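DNA repair protein RAD14 (Saccharomyces cerevisiae, PDB 5A3D) binds specifically to damaged, kinked DNA in nucleotide excision repair and is required for the incision step. Local coordinates at residues B[38-43]-B[81-86]. Sequence-based numbering, arbitrary orientation.
Sequences ALLTKT and FVRCEV. With nucleotides of chain D.
Phe81 O takes the hydrogen bond of Leu40 N at 2.7 Å. A weaker CA-H...O contact reaches the same Phe81 O from Leu39 CA at 3.3 Å. The return bond, Phe81 N to Leu40 O (2.8 Å), completes a hydrogen-bonded antiparallel pair. This pair joins strand 39-41, at one side of the three-stranded sheet of the Rad14 DNA-binding domain, to the central strand 78-82. Both strands lead directly into helices, and Arg83 N, at the start of helix 83-94, still reaches back to Ala38 O. Leu39 and Val82 face the side covered by Phe21, while Leu40 and Phe81 lie on the other.

On the DNA side, Thr41 caps helix 42-49; with Glu44 returning a bond to Thr41 N, this makes a capping box. Thr43 holds OP2 of DG3 in chain D through both N (2.8 Å) and OG1 (2.7 Å), and the helix start probably adds favourable polarity for this phosphate. Lys42 sets CG anti to its N (chi1 -164°) and runs extended beside the Phe81 ring, until NZ meets OP2 of DA4 in chain D at 2.7 Å; Asn57 OD1 also binds NZ. Cutting Lys42 back to an alanine is likely to deprive OP2 of DA4 of this ammonium group, Asn57 OD1 of its NZ donor and Phe81 CE1 of its contact with CG. Beyond the other strand end, Arg83 bends at chi3 (-54°) and hydrogen-bonds Tyr49 OH through NH1, while Leu40 CD2 sits over one guanidinium face, offset toward the rim, 3.8 Å from NH2.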
loop_
_atom_site.group_PDB
_atom_site.type_symbol
_atom_site.label_atom_id
_atom_site.label_comp_id
_atom_site.label_asym_id
_atom_site.label_seq_id
_atom_site.Cartn_x
_atom_site.Cartn_y
_atom_site.Cartn_z
ATOM N N ALA B 38 -11.661 -26.792 -3.335
ATOM C CA ALA B 38 -11.471 -26.355 -1.969
ATOM C C ALA B 38 -11.400 -24.838 -1.903
ATOM O O ALA B 38 -10.855 -24.205 -2.790
ATOM C CB ALA B 38 -10.121 -26.834 -1.444
ATOM N N LEU B 39 -11.791 -24.294 -0.780
ATOM C CA LEU B 39 -11.716 -22.831 -0.604
ATOM C C LEU B 39 -10.492 -22.547 0.261
ATOM O O LEU B 39 -10.151 -23.312 1.173
ATOM C CB LEU B 39 -12.960 -22.285 -0.043
ATOM C CG LEU B 39 -14.273 -22.546 -0.782
ATOM C CD1 LEU B 39 -15.425 -21.847 -0.059
ATOM C CD2 LEU B 39 -14.185 -22.103 -2.257
ATOM N N LEU B 40 -9.748 -21.525 -0.161
ATOM C CA LEU B 40 -8.458 -21.190 0.421
ATOM C C LEU B 40 -8.588 -19.774 0.931
ATOM O O LEU B 40 -9.133 -18.883 0.265
ATOM C CB LEU B 40 -7.396 -21.177 -0.662
ATOM C CG LEU B 40 -7.153 -22.493 -1.412
ATOM C CD1 LEU B 40 -6.066 -22.265 -2.452
ATOM C CD2 LEU B 40 -6.736 -23.481 -0.387
ATOM N N THR B 41 -8.058 -19.536 2.098
ATOM C CA THR B 41 -8.003 -18.169 2.572
ATOM C C THR B 41 -7.015 -17.370 1.765
ATOM O O THR B 41 -6.125 -17.859 1.077
ATOM C CB THR B 41 -7.626 -18.120 4.059
ATOM O OG1 THR B 41 -6.262 -18.527 4.158
ATOM C CG2 THR B 41 -8.498 -18.989 4.903
ATOM N N LYS B 42 -7.119 -16.063 1.932
ATOM C CA LYS B 42 -6.177 -15.159 1.403
ATOM C C LYS B 42 -4.726 -15.481 1.859
ATOM O O LYS B 42 -3.856 -15.598 1.027
ATOM C CB LYS B 42 -6.579 -13.743 1.674
ATOM C CG LYS B 42 -5.775 -12.780 0.744
ATOM C CD LYS B 42 -6.077 -11.410 1.084
ATOM C CE LYS B 42 -5.633 -10.509 -0.015
ATOM N NZ LYS B 42 -5.925 -9.184 0.451
ATOM N N THR B 43 -4.525 -15.806 3.127
ATOM C CA THR B 43 -3.216 -16.128 3.633
ATOM C C THR B 43 -2.689 -17.427 2.983
ATOM O O THR B 43 -1.505 -17.457 2.641
ATOM C CB THR B 43 -3.281 -16.228 5.165
ATOM O OG1 THR B 43 -3.674 -14.904 5.609
ATOM C CG2 THR B 43 -1.890 -16.588 5.812
ATOM N N PHE B 81 -11.005 -18.071 -1.633
ATOM C CA PHE B 81 -10.715 -18.200 -3.106
ATOM C C PHE B 81 -10.849 -19.712 -3.465
ATOM O O PHE B 81 -10.535 -20.557 -2.609
ATOM C CB PHE B 81 -9.332 -17.715 -3.440
ATOM C CG PHE B 81 -9.128 -16.282 -3.145
ATOM C CD1 PHE B 81 -8.832 -15.888 -1.849
ATOM C CD2 PHE B 81 -9.238 -15.310 -4.142
ATOM C CE1 PHE B 81 -8.566 -14.546 -1.566
ATOM C CE2 PHE B 81 -9.025 -13.950 -3.808
ATOM C CZ PHE B 81 -8.690 -13.583 -2.517
ATOM N N VAL B 82 -11.284 -19.986 -4.692
ATOM C CA VAL B 82 -11.462 -21.418 -5.128
ATOM C C VAL B 82 -10.123 -21.894 -5.707
ATOM O O VAL B 82 -9.469 -21.217 -6.555
ATOM C CB VAL B 82 -12.716 -21.723 -6.020
ATOM C CG1 VAL B 82 -12.656 -21.151 -7.415
ATOM C CG2 VAL B 82 -12.999 -23.229 -6.050
ATOM N N ARG B 83 -9.754 -23.087 -5.268
ATOM C CA ARG B 83 -8.469 -23.614 -5.623
ATOM C C ARG B 83 -8.259 -23.582 -7.131
ATOM O O ARG B 83 -7.194 -23.186 -7.551
ATOM C CB ARG B 83 -8.172 -24.983 -5.035
ATOM C CG ARG B 83 -6.769 -25.371 -5.446
ATOM C CD ARG B 83 -6.318 -26.696 -4.937
ATOM N NE ARG B 83 -6.396 -26.953 -3.546
ATOM C CZ ARG B 83 -5.465 -26.582 -2.687
ATOM N NH1 ARG B 83 -4.424 -25.865 -3.127
ATOM N NH2 ARG B 83 -5.577 -26.919 -1.399
ATOM N N CYS B 84 -9.247 -23.996 -7.929
ATOM C CA CYS B 84 -8.972 -24.134 -9.366
ATOM C C CYS B 84 -8.568 -22.760 -10.005
ATOM O O CYS B 84 -7.754 -22.736 -10.880
ATOM C CB CYS B 84 -10.145 -24.795 -10.091
ATOM S SG CYS B 84 -11.742 -23.978 -9.937
ATOM N N GLU B 85 -9.187 -21.673 -9.562
ATOM C CA GLU B 85 -8.819 -20.294 -10.043
ATOM C C GLU B 85 -7.420 -19.860 -9.641
ATOM O O GLU B 85 -6.574 -19.414 -10.448
ATOM C CB GLU B 85 -9.821 -19.296 -9.499
ATOM C CG GLU B 85 -11.106 -19.327 -10.244
ATOM C CD GLU B 85 -12.081 -18.227 -9.834
ATOM O OE1 GLU B 85 -11.709 -17.260 -9.121
ATOM O OE2 GLU B 85 -13.272 -18.333 -10.321
ATOM N N VAL B 86 -7.176 -20.001 -8.335
ATOM C CA VAL B 86 -5.886 -19.722 -7.697
ATOM C C VAL B 86 -4.729 -20.475 -8.409
ATOM O O VAL B 86 -3.704 -19.887 -8.736
ATOM C CB VAL B 86 -5.943 -20.079 -6.178
ATOM C CG1 VAL B 86 -4.607 -19.763 -5.541
ATOM C CG2 VAL B 86 -6.944 -19.150 -5.520
ATOM P P DG D 3 -7.566 -14.427 5.463
ATOM O OP1 DG D 3 -8.600 -14.356 4.385
ATOM O OP2 DG D 3 -6.296 -15.077 5.213
ATOM O "O5'" DG D 3 -7.280 -12.940 5.968
ATOM C "C5'" DG D 3 -8.358 -12.100 6.373
ATOM C "C4'" DG D 3 -7.884 -10.662 6.428
ATOM O "O4'" DG D 3 -7.034 -10.451 7.582
ATOM C "C3'" DG D 3 -7.082 -10.176 5.230
ATOM O "O3'" DG D 3 -7.607 -8.858 5.159
ATOM C "C2'" DG D 3 -5.638 -10.342 5.691
ATOM C "C1'" DG D 3 -5.726 -10.080 7.191
ATOM N N9 DG D 3 -4.790 -10.786 8.065
ATOM C C8 DG D 3 -4.393 -12.098 7.997
ATOM N N7 DG D 3 -3.610 -12.449 8.978
ATOM C C5 DG D 3 -3.452 -11.286 9.719
ATOM C C6 DG D 3 -2.720 -11.049 10.899
ATOM O O6 DG D 3 -2.007 -11.832 11.526
ATOM N N1 DG D 3 -2.824 -9.723 11.308
ATOM C C2 DG D 3 -3.588 -8.764 10.691
ATOM N N2 DG D 3 -3.604 -7.553 11.266
ATOM N N3 DG D 3 -4.319 -8.989 9.619
ATOM C C4 DG D 3 -4.208 -10.263 9.192
ATOM P P DA D 4 -7.194 -7.895 3.946
ATOM O OP1 DA D 4 -8.391 -7.195 3.501
ATOM O OP2 DA D 4 -6.374 -8.650 3.035
ATOM O "O5'" DA D 4 -6.320 -6.775 4.659
ATOM C "C5'" DA D 4 -6.977 -6.037 5.700
ATOM C "C4'" DA D 4 -6.121 -4.907 6.215
ATOM O "O4'" DA D 4 -5.104 -5.439 7.085
ATOM C "C3'" DA D 4 -5.381 -4.089 5.160
ATOM O "O3'" DA D 4 -5.360 -2.739 5.624
ATOM C "C2'" DA D 4 -4.016 -4.755 5.117
ATOM C "C1'" DA D 4 -3.807 -5.171 6.562
ATOM N N9 DA D 4 -3.025 -6.376 6.785
ATOM C C8 DA D 4 -3.080 -7.544 6.069
ATOM N N7 DA D 4 -2.350 -8.507 6.571
ATOM C C5 DA D 4 -1.806 -7.948 7.717
ATOM C C6 DA D 4 -0.927 -8.453 8.681
ATOM N N6 DA D 4 -0.444 -9.693 8.649
ATOM N N1 DA D 4 -0.532 -7.622 9.672
ATOM C C2 DA D 4 -1.012 -6.370 9.689
ATOM N N3 DA D 4 -1.867 -5.786 8.852
ATOM C C4 DA D 4 -2.234 -6.643 7.878
#